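Local coordinates for protein catechol 1,2-dioxygenase (PDB 5TD3) that probably catalyses the oxygen-dependent intradiol ring cleavage of catechol to cis,cis-muconate, a reaction for which this enzyme family normally uses a non-haem iron(III) centre, at residues V70-K75 and Q216-Q221; A82-A87 and D262-A267; G173-F178 and V209-P214; G230-H235 and T249-I254. All blocks are in the same frame, centred on the assembly; numbering follows the deposited sequence. Where two conformers were deposited one is given.

Contact 1 of 4, residues V70-K75 and Q216-Q221; sequences VNYLNK and QGATQQ. With PTY (phosphatidylethanolamine), chain G.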
# COMPACT_ATOMS: atom_id res chain seq x y z
N VAL A 70 6.47 -4.26 2.99
CA VAL A 70 6.40 -3.97 1.57
C VAL A 70 5.62 -5.08 0.85
O VAL A 70 4.78 -4.81 -0.01
CB VAL A 70 7.82 -3.80 1.00
CG1 VAL A 70 7.80 -3.80 -0.52
CG2 VAL A 70 8.46 -2.53 1.58
N ASN A 71 5.89 -6.34 1.21
CA ASN A 71 5.18 -7.45 0.60
C ASN A 71 3.69 -7.40 0.93
O ASN A 71 2.84 -7.70 0.08
CB ASN A 71 5.79 -8.77 1.08
CG ASN A 71 5.16 -9.97 0.44
OD1 ASN A 71 4.47 -10.76 1.10
ND2 ASN A 71 5.37 -10.12 -0.85
N TYR A 72 3.36 -6.98 2.15
CA TYR A 72 1.96 -6.85 2.53
C TYR A 72 1.26 -5.78 1.69
O TYR A 72 0.10 -5.96 1.29
CB TYR A 72 1.84 -6.55 4.02
CG TYR A 72 0.40 -6.31 4.41
CD1 TYR A 72 -0.44 -7.37 4.69
CD2 TYR A 72 -0.11 -5.02 4.45
CE1 TYR A 72 -1.76 -7.16 5.03
CE2 TYR A 72 -1.43 -4.79 4.78
CZ TYR A 72 -2.26 -5.87 5.06
OH TYR A 72 -3.57 -5.63 5.39
N LEU A 73 1.94 -4.66 1.42
CA LEU A 73 1.33 -3.63 0.58
C LEU A 73 1.05 -4.17 -0.82
O LEU A 73 0.01 -3.84 -1.41
CB LEU A 73 2.21 -2.39 0.52
CG LEU A 73 2.31 -1.54 1.79
CD1 LEU A 73 3.19 -0.33 1.55
CD2 LEU A 73 0.93 -1.07 2.25
N ASN A 74 1.96 -4.99 -1.37
CA ASN A 74 1.70 -5.63 -2.66
C ASN A 74 0.43 -6.47 -2.61
O ASN A 74 -0.43 -6.37 -3.49
CB ASN A 74 2.89 -6.49 -3.11
CG ASN A 74 3.95 -5.68 -3.84
OD1 ASN A 74 3.64 -4.68 -4.50
ND2 ASN A 74 5.21 -6.10 -3.71
N LYS A 75 0.29 -7.30 -1.58
CA LYS A 75 -0.89 -8.14 -1.44
C LYS A 75 -2.15 -7.30 -1.26
O LYS A 75 -3.20 -7.61 -1.83
CB LYS A 75 -0.72 -9.10 -0.25
CG LYS A 75 -1.93 -10.01 0.04
CD LYS A 75 -2.18 -11.06 -1.06
CE LYS A 75 -3.02 -12.26 -0.57
NZ LYS A 75 -4.04 -11.96 0.49
N GLN A 216 -9.72 -14.64 3.18
CA GLN A 216 -8.37 -14.85 2.67
C GLN A 216 -7.69 -13.55 2.25
O GLN A 216 -6.55 -13.59 1.77
CB GLN A 216 -8.40 -15.80 1.46
CG GLN A 216 -9.23 -17.06 1.65
CD GLN A 216 -8.78 -17.88 2.82
OE1 GLN A 216 -7.64 -17.76 3.28
NE2 GLN A 216 -9.66 -18.74 3.32
N GLY A 217 -8.35 -12.41 2.43
CA GLY A 217 -7.83 -11.15 1.96
C GLY A 217 -6.81 -10.50 2.89
O GLY A 217 -6.65 -10.88 4.06
N ALA A 218 -6.13 -9.49 2.34
CA ALA A 218 -5.07 -8.80 3.06
C ALA A 218 -5.58 -8.14 4.33
O ALA A 218 -4.86 -8.11 5.35
CB ALA A 218 -4.43 -7.74 2.17
N THR A 219 -6.79 -7.58 4.30
CA THR A 219 -7.29 -6.90 5.50
C THR A 219 -7.43 -7.89 6.65
O THR A 219 -6.89 -7.67 7.74
CB THR A 219 -8.61 -6.18 5.21
OG1 THR A 219 -8.43 -5.26 4.11
CG2 THR A 219 -9.05 -5.39 6.44
N GLN A 220 -8.08 -9.04 6.40
CA GLN A 220 -8.21 -10.03 7.46
C GLN A 220 -6.86 -10.59 7.88
O GLN A 220 -6.67 -10.92 9.05
CB GLN A 220 -9.12 -11.19 7.03
CG GLN A 220 -9.56 -12.08 8.22
CD GLN A 220 -10.30 -11.28 9.27
OE1 GLN A 220 -11.32 -10.67 8.98
NE2 GLN A 220 -9.78 -11.27 10.51
N GLN A 221 -5.91 -10.71 6.94
CA GLN A 221 -4.59 -11.20 7.30
C GLN A 221 -3.95 -10.32 8.37
O GLN A 221 -3.40 -10.82 9.36
CB GLN A 221 -3.69 -11.27 6.07
CG GLN A 221 -2.35 -11.95 6.36
CD GLN A 221 -1.20 -11.39 5.56
OE1 GLN A 221 -1.33 -11.08 4.38
NE2 GLN A 221 -0.05 -11.23 6.22
C1 PTY G . 5.54 -10.51 9.77
C2 PTY G . 7.41 -11.38 3.80
C3 PTY G . 6.69 -12.62 4.39
O4 PTY G . 5.45 -9.38 10.66
C5 PTY G . 4.04 -11.80 8.21
C6 PTY G . 4.20 -10.58 9.08
O7 PTY G . 4.07 -9.34 8.31
C8 PTY G . 2.84 -8.96 7.94
O10 PTY G . 1.88 -9.69 7.92
C11 PTY G . 2.82 -7.51 7.60
C12 PTY G . 1.81 -6.75 8.44
C13 PTY G . 2.17 -5.29 8.60
C14 PTY G . 2.47 -4.61 7.29
C15 PTY G . 1.62 -3.39 7.08
C16 PTY G . 1.72 -2.38 8.20
C17 PTY G . 0.56 -1.41 8.16
C18 PTY G . 0.68 -0.26 9.12
C19 PTY G . -0.60 0.55 9.20
C20 PTY G . -0.48 1.83 9.99
C21 PTY G . -0.51 3.10 9.16
C22 PTY G . 0.32 3.05 7.89
C23 PTY G . -0.53 2.90 6.64
C24 PTY G . -2.02 2.90 6.92
C25 PTY G . -2.89 2.95 5.69
C26 PTY G . -4.26 2.36 5.91
C27 PTY G . -5.22 2.67 4.79
C28 PTY G . -4.69 2.31 3.43
C29 PTY G . -4.43 0.84 3.29
C30 PTY G . 6.52 -8.59 10.79
C31 PTY G . 6.22 -7.37 11.61
O30 PTY G . 7.59 -8.84 10.29
C32 PTY G . 6.69 -6.06 10.99
C33 PTY G . 5.87 -5.63 9.79
C34 PTY G . 5.60 -4.14 9.70
C35 PTY G . 6.70 -3.31 9.05
C36 PTY G . 6.20 -2.07 8.31
C37 PTY G . 7.29 -1.30 7.59
C38 PTY G . 6.82 -0.25 6.58
C39 PTY G . 6.42 -0.78 5.21
C40 PTY G . 5.61 0.19 4.37
C41 PTY G . 6.39 1.27 3.62
C42 PTY G . 7.06 0.81 2.32
C43 PTY G . 6.69 1.62 1.08
C44 PTY G . 6.90 3.11 1.24
P1 PTY G . 6.00 -13.12 6.98
O11 PTY G . 7.01 -12.67 5.81
O12 PTY G . 5.07 -14.23 6.44
O13 PTY G . 6.67 -13.59 8.22
O14 PTY G . 5.10 -11.85 7.24
N1 PTY G . 8.88 -11.55 3.94
O HOH W 1 -3.41 -12.16 2.94

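Contact 2 of 4, residues A82-A87 and D262-A267; sequences AALLAA and DDFAYA. With PTY (phosphatidylethanolamine), chain G.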
# COMPACT_ATOMS: atom_id res chain seq x y z
N ALA A 82 -7.31 -1.85 -0.23
CA ALA A 82 -6.73 -0.75 0.55
C ALA A 82 -7.81 0.07 1.26
O ALA A 82 -7.59 0.55 2.38
CB ALA A 82 -5.89 0.16 -0.34
N ALA A 83 -8.99 0.25 0.62
CA ALA A 83 -10.05 1.03 1.27
C ALA A 83 -10.74 0.24 2.38
O ALA A 83 -11.25 0.83 3.34
CB ALA A 83 -11.10 1.48 0.25
N LEU A 84 -10.73 -1.09 2.28
CA LEU A 84 -11.23 -1.91 3.37
C LEU A 84 -10.30 -1.84 4.58
O LEU A 84 -10.77 -1.80 5.72
CB LEU A 84 -11.37 -3.36 2.90
CG LEU A 84 -12.10 -4.29 3.86
CD1 LEU A 84 -13.54 -3.86 4.04
CD2 LEU A 84 -12.02 -5.72 3.34
N LEU A 85 -8.98 -1.82 4.35
CA LEU A 85 -8.05 -1.65 5.47
C LEU A 85 -8.15 -0.24 6.05
O LEU A 85 -8.02 -0.05 7.26
CB LEU A 85 -6.61 -1.95 5.02
CG LEU A 85 -5.57 -1.89 6.15
CD1 LEU A 85 -5.84 -2.98 7.19
CD2 LEU A 85 -4.15 -2.03 5.60
N ALA A 86 -8.38 0.78 5.20
CA ALA A 86 -8.60 2.12 5.73
C ALA A 86 -9.74 2.13 6.73
O ALA A 86 -9.67 2.78 7.79
CB ALA A 86 -8.89 3.10 4.59
N ALA A 87 -10.80 1.37 6.43
CA ALA A 87 -11.89 1.26 7.40
C ALA A 87 -11.47 0.46 8.63
O ALA A 87 -11.73 0.87 9.77
CB ALA A 87 -13.11 0.63 6.71
N ASP A 262 -18.87 -3.28 18.64
CA ASP A 262 -17.63 -3.99 18.37
C ASP A 262 -17.40 -4.09 16.87
O ASP A 262 -16.91 -5.10 16.36
CB ASP A 262 -17.65 -5.37 19.02
CG ASP A 262 -16.28 -5.98 19.08
OD1 ASP A 262 -15.28 -5.23 19.04
OD2 ASP A 262 -16.20 -7.22 19.17
N ASP A 263 -17.75 -3.02 16.17
CA ASP A 263 -17.55 -2.91 14.73
C ASP A 263 -16.06 -2.81 14.43
O ASP A 263 -15.36 -1.98 15.02
CB ASP A 263 -18.30 -1.66 14.25
CG ASP A 263 -18.23 -1.45 12.75
OD1 ASP A 263 -17.82 -2.35 11.98
OD2 ASP A 263 -18.64 -0.35 12.33
N PHE A 264 -15.57 -3.66 13.54
CA PHE A 264 -14.16 -3.58 13.17
C PHE A 264 -13.83 -2.28 12.44
O PHE A 264 -12.64 -1.95 12.31
CB PHE A 264 -13.76 -4.81 12.31
CG PHE A 264 -13.78 -4.57 10.82
CD1 PHE A 264 -14.97 -4.66 10.10
CD2 PHE A 264 -12.61 -4.30 10.13
CE1 PHE A 264 -14.98 -4.44 8.73
CE2 PHE A 264 -12.62 -4.08 8.75
CZ PHE A 264 -13.80 -4.15 8.06
N ALA A 265 -14.83 -1.52 11.98
CA ALA A 265 -14.62 -0.25 11.29
C ALA A 265 -15.03 0.94 12.13
O ALA A 265 -15.05 2.07 11.63
CB ALA A 265 -15.38 -0.23 9.95
N TYR A 266 -15.40 0.71 13.40
CA TYR A 266 -15.53 1.76 14.40
C TYR A 266 -16.56 2.82 14.02
O TYR A 266 -16.40 4.00 14.34
CB TYR A 266 -14.17 2.41 14.64
CG TYR A 266 -13.15 1.39 15.06
CD1 TYR A 266 -13.19 0.82 16.33
CD2 TYR A 266 -12.17 0.97 14.18
CE1 TYR A 266 -12.26 -0.13 16.72
CE2 TYR A 266 -11.24 0.02 14.55
CZ TYR A 266 -11.29 -0.52 15.82
OH TYR A 266 -10.38 -1.45 16.20
N ALA A 267 -17.66 2.39 13.38
CA ALA A 267 -18.60 3.32 12.79
C ALA A 267 -19.85 3.59 13.62
O ALA A 267 -20.65 4.46 13.25
CB ALA A 267 -19.04 2.81 11.41
C1 PTY G . 5.54 -10.51 9.77
C2 PTY G . 7.41 -11.38 3.80
C3 PTY G . 6.69 -12.62 4.39
O4 PTY G . 5.45 -9.38 10.66
C5 PTY G . 4.04 -11.80 8.21
C6 PTY G . 4.20 -10.58 9.08
O7 PTY G . 4.07 -9.34 8.31
C8 PTY G . 2.84 -8.96 7.94
O10 PTY G . 1.88 -9.69 7.92
C11 PTY G . 2.82 -7.51 7.60
C12 PTY G . 1.81 -6.75 8.44
C13 PTY G . 2.17 -5.29 8.60
C14 PTY G . 2.47 -4.61 7.29
C15 PTY G . 1.62 -3.39 7.08
C16 PTY G . 1.72 -2.38 8.20
C17 PTY G . 0.56 -1.41 8.16
C18 PTY G . 0.68 -0.26 9.12
C19 PTY G . -0.60 0.55 9.20
C20 PTY G . -0.48 1.83 9.99
C21 PTY G . -0.51 3.10 9.16
C22 PTY G . 0.32 3.05 7.89
C23 PTY G . -0.53 2.90 6.64
C24 PTY G . -2.02 2.90 6.92
C25 PTY G . -2.89 2.95 5.69
C26 PTY G . -4.26 2.36 5.91
C27 PTY G . -5.22 2.67 4.79
C28 PTY G . -4.69 2.31 3.43
C29 PTY G . -4.43 0.84 3.29
C30 PTY G . 6.52 -8.59 10.79
C31 PTY G . 6.22 -7.37 11.61
O30 PTY G . 7.59 -8.84 10.29
C32 PTY G . 6.69 -6.06 10.99
C33 PTY G . 5.87 -5.63 9.79
C34 PTY G . 5.60 -4.14 9.70
C35 PTY G . 6.70 -3.31 9.05
C36 PTY G . 6.20 -2.07 8.31
C37 PTY G . 7.29 -1.30 7.59
C38 PTY G . 6.82 -0.25 6.58
C39 PTY G . 6.42 -0.78 5.21
C40 PTY G . 5.61 0.19 4.37
C41 PTY G . 6.39 1.27 3.62
C42 PTY G . 7.06 0.81 2.32
C43 PTY G . 6.69 1.62 1.08
C44 PTY G . 6.90 3.11 1.24
P1 PTY G . 6.00 -13.12 6.98
O11 PTY G . 7.01 -12.67 5.81
O12 PTY G . 5.07 -14.23 6.44
O13 PTY G . 6.67 -13.59 8.22
O14 PTY G . 5.10 -11.85 7.24
N1 PTY G . 8.88 -11.55 3.94
O HOH W 2 -12.96 3.30 10.36

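Contact 3 of 4, residues G173-F178 and V209-P214; sequences GFYSHF and VGYGCP. With ZN (zinc ion), chain C.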
# COMPACT_ATOMS: atom_id res chain seq x y z
N GLY A 173 -24.58 -11.48 4.27
CA GLY A 173 -23.64 -10.41 4.47
C GLY A 173 -22.99 -9.90 3.21
O GLY A 173 -21.99 -9.19 3.29
N PHE A 174 -23.54 -10.25 2.04
CA PHE A 174 -22.97 -9.81 0.78
C PHE A 174 -23.82 -8.70 0.17
O PHE A 174 -25.04 -8.67 0.31
CB PHE A 174 -22.87 -10.96 -0.23
CG PHE A 174 -21.88 -12.02 0.16
CD1 PHE A 174 -20.63 -11.67 0.62
CD2 PHE A 174 -22.19 -13.37 0.03
CE1 PHE A 174 -19.70 -12.64 0.98
CE2 PHE A 174 -21.28 -14.34 0.39
CZ PHE A 174 -20.03 -13.98 0.86
N TYR A 175 -23.14 -7.79 -0.51
CA TYR A 175 -23.79 -6.70 -1.23
C TYR A 175 -23.82 -7.01 -2.71
O TYR A 175 -22.87 -7.57 -3.27
CB TYR A 175 -23.04 -5.39 -1.06
CG TYR A 175 -23.09 -4.77 0.31
CD1 TYR A 175 -22.42 -5.35 1.39
CD2 TYR A 175 -23.75 -3.57 0.50
CE1 TYR A 175 -22.46 -4.75 2.63
CE2 TYR A 175 -23.78 -2.97 1.74
CZ TYR A 175 -23.14 -3.56 2.80
OH TYR A 175 -23.19 -2.93 4.02
N SER A 176 -24.89 -6.56 -3.37
CA SER A 176 -24.90 -6.66 -4.83
C SER A 176 -23.72 -5.88 -5.41
O SER A 176 -23.25 -4.89 -4.84
CB SER A 176 -26.23 -6.16 -5.40
OG SER A 176 -26.46 -4.79 -5.07
N HIS A 177 -23.20 -6.39 -6.53
CA HIS A 177 -22.02 -5.89 -7.25
C HIS A 177 -20.71 -6.26 -6.54
O HIS A 177 -19.63 -6.06 -7.10
CB HIS A 177 -22.07 -4.38 -7.46
CG HIS A 177 -23.32 -3.93 -8.15
ND1 HIS A 177 -23.40 -3.75 -9.52
CD2 HIS A 177 -24.56 -3.67 -7.67
CE1 HIS A 177 -24.62 -3.38 -9.85
NE2 HIS A 177 -25.35 -3.32 -8.74
N PHE A 178 -20.81 -6.80 -5.33
CA PHE A 178 -19.66 -7.27 -4.56
C PHE A 178 -19.91 -8.67 -4.01
O PHE A 178 -19.32 -9.06 -2.99
CB PHE A 178 -19.32 -6.30 -3.43
CG PHE A 178 -19.02 -4.91 -3.89
CD1 PHE A 178 -17.73 -4.56 -4.29
CD2 PHE A 178 -20.01 -3.93 -3.91
CE1 PHE A 178 -17.43 -3.29 -4.69
CE2 PHE A 178 -19.72 -2.64 -4.33
CZ PHE A 178 -18.43 -2.31 -4.72
N VAL A 209 -27.82 -8.66 7.33
CA VAL A 209 -26.97 -9.35 8.29
C VAL A 209 -25.59 -8.71 8.21
O VAL A 209 -25.22 -8.14 7.18
CB VAL A 209 -26.93 -10.86 7.95
CG1 VAL A 209 -25.88 -11.61 8.75
CG2 VAL A 209 -28.31 -11.46 8.19
N GLY A 210 -24.84 -8.78 9.31
CA GLY A 210 -23.55 -8.13 9.36
C GLY A 210 -22.56 -8.66 8.34
O GLY A 210 -22.62 -9.82 7.92
N TYR A 211 -21.63 -7.80 7.98
CA TYR A 211 -20.59 -8.03 6.98
C TYR A 211 -19.32 -8.55 7.64
O TYR A 211 -19.01 -8.21 8.78
CB TYR A 211 -20.34 -6.70 6.24
CG TYR A 211 -19.09 -6.62 5.41
CD1 TYR A 211 -17.85 -6.35 5.99
CD2 TYR A 211 -19.14 -6.75 4.03
CE1 TYR A 211 -16.69 -6.28 5.23
CE2 TYR A 211 -17.98 -6.67 3.26
CZ TYR A 211 -16.76 -6.44 3.87
OH TYR A 211 -15.62 -6.36 3.09
N GLY A 212 -18.57 -9.37 6.91
CA GLY A 212 -17.24 -9.77 7.33
C GLY A 212 -16.24 -9.60 6.20
O GLY A 212 -16.57 -9.74 5.03
N CYS A 213 -14.99 -9.29 6.57
CA CYS A 213 -13.95 -9.12 5.56
C CYS A 213 -13.74 -10.43 4.80
O CYS A 213 -13.96 -11.51 5.35
CB CYS A 213 -12.62 -8.71 6.19
SG CYS A 213 -12.59 -7.03 6.81
N PRO A 214 -13.33 -10.36 3.54
CA PRO A 214 -12.96 -11.58 2.80
C PRO A 214 -11.93 -12.38 3.59
O PRO A 214 -10.83 -11.88 3.87
CB PRO A 214 -12.37 -11.04 1.49
CG PRO A 214 -13.01 -9.74 1.31
CD PRO A 214 -13.17 -9.16 2.70
ZN ZN C . -22.05 -1.76 4.88
O HOH W 3 -19.51 -9.99 4.15

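Contact 4 of 4, residues G230-H235 and T249-I254; sequences GNRPAH and TTQFNI. With ZN (zinc ion), chain C.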
# COMPACT_ATOMS: atom_id res chain seq x y z
N GLY A 230 -12.77 -9.31 11.91
CA GLY A 230 -13.06 -8.43 10.79
C GLY A 230 -14.53 -8.28 10.47
O GLY A 230 -14.91 -8.17 9.29
N ASN A 231 -15.36 -8.21 11.50
CA ASN A 231 -16.81 -8.24 11.34
C ASN A 231 -17.46 -6.89 11.65
O ASN A 231 -16.97 -6.12 12.48
CB ASN A 231 -17.43 -9.30 12.25
CG ASN A 231 -16.96 -10.69 11.91
OD1 ASN A 231 -16.95 -11.08 10.74
ND2 ASN A 231 -16.53 -11.44 12.92
N ARG A 232 -18.58 -6.63 10.97
CA ARG A 232 -19.44 -5.49 11.24
C ARG A 232 -20.80 -5.97 11.74
O ARG A 232 -21.28 -7.02 11.29
CB ARG A 232 -19.66 -4.64 9.99
CG ARG A 232 -18.39 -4.23 9.29
CD ARG A 232 -18.59 -2.97 8.48
NE ARG A 232 -18.87 -1.83 9.34
CZ ARG A 232 -19.48 -0.74 8.93
NH1 ARG A 232 -19.88 -0.62 7.67
NH2 ARG A 232 -19.69 0.24 9.79
N PRO A 233 -21.45 -5.23 12.63
CA PRO A 233 -22.85 -5.52 12.95
C PRO A 233 -23.73 -5.22 11.74
O PRO A 233 -23.32 -4.52 10.81
CB PRO A 233 -23.15 -4.55 14.10
CG PRO A 233 -22.23 -3.37 13.82
CD PRO A 233 -20.96 -4.01 13.32
N ALA A 234 -24.94 -5.78 11.75
CA ALA A 234 -25.89 -5.46 10.69
C ALA A 234 -26.18 -3.97 10.67
O ALA A 234 -26.34 -3.34 11.72
CB ALA A 234 -27.19 -6.26 10.85
N HIS A 235 -26.27 -3.39 9.47
CA HIS A 235 -26.42 -1.95 9.34
C HIS A 235 -26.99 -1.65 7.96
O HIS A 235 -27.06 -2.51 7.08
CB HIS A 235 -25.08 -1.24 9.52
CG HIS A 235 -24.05 -1.69 8.53
ND1 HIS A 235 -23.35 -2.87 8.68
CD2 HIS A 235 -23.64 -1.16 7.36
CE1 HIS A 235 -22.54 -3.03 7.65
NE2 HIS A 235 -22.69 -2.00 6.84
N THR A 249 -23.64 11.66 4.68
CA THR A 249 -23.24 10.26 4.63
C THR A 249 -23.46 9.68 6.02
O THR A 249 -22.89 10.18 7.00
CB THR A 249 -21.77 10.10 4.24
OG1 THR A 249 -21.53 10.69 2.95
CG2 THR A 249 -21.34 8.61 4.24
N THR A 250 -24.29 8.65 6.13
CA THR A 250 -24.58 8.10 7.46
C THR A 250 -25.00 6.64 7.32
O THR A 250 -24.98 6.06 6.23
CB THR A 250 -25.63 8.95 8.19
OG1 THR A 250 -25.69 8.57 9.57
CG2 THR A 250 -27.03 8.80 7.57
N GLN A 251 -25.36 6.05 8.46
CA GLN A 251 -25.88 4.70 8.52
C GLN A 251 -26.75 4.59 9.76
O GLN A 251 -26.81 5.50 10.59
CB GLN A 251 -24.75 3.67 8.58
CG GLN A 251 -24.30 3.35 10.00
CD GLN A 251 -23.21 2.29 10.05
OE1 GLN A 251 -22.99 1.66 11.08
NE2 GLN A 251 -22.54 2.10 8.93
N PHE A 252 -27.45 3.46 9.89
CA PHE A 252 -27.88 3.10 11.24
C PHE A 252 -27.62 1.61 11.45
O PHE A 252 -27.52 0.83 10.50
CB PHE A 252 -29.33 3.51 11.58
CG PHE A 252 -30.40 2.82 10.79
CD1 PHE A 252 -30.67 1.46 10.96
CD2 PHE A 252 -31.20 3.55 9.93
CE1 PHE A 252 -31.68 0.84 10.24
CE2 PHE A 252 -32.21 2.93 9.21
CZ PHE A 252 -32.45 1.59 9.36
N ASN A 253 -27.44 1.24 12.71
CA ASN A 253 -27.20 -0.14 13.06
C ASN A 253 -28.50 -0.80 13.51
O ASN A 253 -29.37 -0.15 14.09
CB ASN A 253 -26.13 -0.25 14.14
CG ASN A 253 -24.75 0.06 13.60
OD1 ASN A 253 -24.07 -0.83 13.08
ND2 ASN A 253 -24.35 1.31 13.68
N ILE A 254 -28.61 -2.09 13.25
CA ILE A 254 -29.79 -2.84 13.65
C ILE A 254 -29.71 -3.10 15.15
O ILE A 254 -28.74 -3.68 15.63
CB ILE A 254 -29.91 -4.15 12.87
CG1 ILE A 254 -29.96 -3.85 11.37
CG2 ILE A 254 -31.16 -4.93 13.32
CD1 ILE A 254 -31.13 -2.96 10.96
ZN ZN C . -22.05 -1.76 4.88
O HOH W 4 -26.11 -3.36 14.40

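Contact 1 of 4, residues V70-K75 and Q216-Q221
At the junction between the lipid-binding helices and the catalytic domain, Tyr-72 of helix 63-78 reaches Ala-218, which opens helix 218-226. Tyr-72 OH donates to Ala-218 O at 2.8 Å, with the donor 71° out of the carbonyl plane, so the hydroxyl lies above that plane and not on a lone pair. With CG anti to the backbone N (chi1 176°), the tyrosine ring is carried across to this helix end, and Ala-218 CB lies 4.0 Å from Tyr-72 CE1. Along another part of the ring edge, Gln-221 OE1 comes within 3.8 Å of Tyr-72 CD1. Those two side chains slide past one another in opposite directions, their flat groups turned 76° apart.

Intradiol dioxygenases of this kind form dimers whose helical N-terminal regions enclose phospholipid. Here the same tyrosine serves that pocket too: Tyr-72 CD2 packs 3.5 Å from C15 of an acyl chain of the bound phosphatidylethanolamine. Gln-221 NE2 approaches the ester carbonyl oxygen O10 of this lipid to 3.0 Å, while Val-70 and Leu-73 meet the other chain of the lipid.

Gly-217 takes the N-cap position of helix 218-226, and the chain just before it is approached by Lys-75. The lysine NZ makes a weak bond to Gln-216 O (3.3 Å) and donates to a water at a short 2.5 Å, which in turn gives a hydrogen to Gln-221 OE1. The stronger partner of Lys-75 is Asp-79, whose OD2 forms a salt bridge with NZ and accepts a hydrogen bond from Ala-218 N.

Contact 2 of 4, residues A82-A87 and D262-A267
Through Phe-264, Ala-265 and Tyr-266, a catalytic-domain loop meets Leu-84 and Ala-87 of helix 82-88 in the N-terminal helical region; Ala-82, Leu-85 and Ala-86 of this helix line the phosphatidylethanolamine pocket. Asp-263 shapes the loop first. Its OD1 accepts Ala-265 N at 3.1 Å, an Asx turn laid over a type I turn from Asp-263 to Tyr-266, while OD2 accepts Ala-267 N and forms a salt bridge with Arg-232. The ring of Phe-264 reaches the helix with its edge: CZ stands 4.0 Å from Leu-84 CD1, and the two side chains cross at about a right angle. The methyl groups of Ala-265 and Ala-87 meet CB to CB at 4.0 Å. Ala-265 CA also points its hydrogen at Ala-87 O, with 3.5 Å between the heavy atoms and 149° at the hydrogen. A water bridges the carbonyls, donating to Ala-87 O (2.8 Å) and to Ala-265 O (2.7 Å). Tyr-266 brings only its ring edge near Ala-87 O. Residues 82-87 and 262-267 share no direct N-H or O-H bond: small apolar surfaces carry the joint, and the Ala-87 carbonyl, near the helix end, accepts from the water, the CA-H contact being a weak addition.

Contact 3 of 4, residues G173-F178 and V209-P214
Gly-173 and Tyr-211 bring together two loops of the catalytic beta domain of an intradiol dioxygenase, and Tyr-175 carries the contact on to the metal site. Gly-173 loses the most surface. Its backbone has a positive phi of 74°, and without a CB it lets Gly-210 O come to 3.6 Å from its CA, so main chain packs against main chain here. A water donates to Gly-173 O at 2.7 Å and accepts from Gly-212 N at 3.0 Å, linking the loops through their peptides.

Tyr-211, second in buried surface, is probably the counterpart of the second tyrosine in the family's two-tyrosine, two-histidine iron site; here it is turned away, Tyr-211 OH lying 8.1 Å from the zinc. Tyr-211 CD2 lies 3.8 Å from Gly-173 O and 4.1 Å from Tyr-175 CE1. With CG anti to the backbone N (chi1 165°), the Tyr-211 ring leads away from Val-209 and Gly-210, its far end resting on Leu-84. The side chains of Tyr-211 and Tyr-175 cross at about a right angle, and their nearest atoms are those two ring carbons.

Tyr-175 binds the zinc ion with His-235 and His-237; the zinc probably takes the place of the family's iron. A type II turn begins here, closed by Phe-178 N bonding to Tyr-175 O (3.0 Å). At the other end of the residue, Tyr-175 OH stands 1.8 Å from the zinc.

Contact 4 of 4, residues G230-H235 and T249-I254
A buried antiparallel bridge joins His-235 to Asn-253 where strand 235-241 starts beside strand 248-253, an outermost strand of a five-stranded mixed sheet. The CA atoms of this non-hydrogen-bonded pair are 4.2 Å apart. Just beyond it, Ile-254 N gives an almost straight bond to Ala-234 O (3.0 Å, 175°), and a water donates to this same oxygen and to Ile-254 O. His-235 CA makes a CA-H contact with Phe-252 O at 3.2 Å.

In the sandwich of the transthyretin-like catalytic domain, this edge bears directly on the metal. The orientation of the His-235 ring is set at two ends: NE2 binds the zinc at 2.1 Å, and ND1 donates to Pro-233 O at 2.7 Å, the acceptor lying in the ring plane and the donor in the carbonyl plane. Arg-232, the partner of Asp-263, covers part of one ring face, CZ 4.0 Å above the plane and offset toward the rim; Arg-232 NH1 comes to 3.7 Å from the zinc.

Further side-chain contacts follow. Asn-253 OD1 abuts Pro-233 CG at 3.2 Å, while Ile-254 CG1 meets Ala-234 CB and Ile-254 also packs on Ile-295 of strand 292-300.

How the contacts relate
Contacts 3 and 4, with centres 11 Å apart, share the zinc: one supplies Tyr-175, the other His-235. Backbone pairs join them directly, Tyr-211 O lying 2.7 Å from Arg-232 N. Contact 2 touches both. It reaches contact 4 at 2.8 Å, from Asp-263 OD2 to Arg-232 NH2, and Phe-264, whose side chain is about 8 Å from the zinc, brings CZ to 3.4 Å from Cys-213 SG of segment 209-214. On the lipid side, contacts 1 and 2 (centres 15 Å apart) border the same phosphatidylethanolamine and meet where Tyr-72 OH packs on Leu-85 CD2. Helix 82-88 thus lies between the phospholipid pocket and the loops leading to the metal.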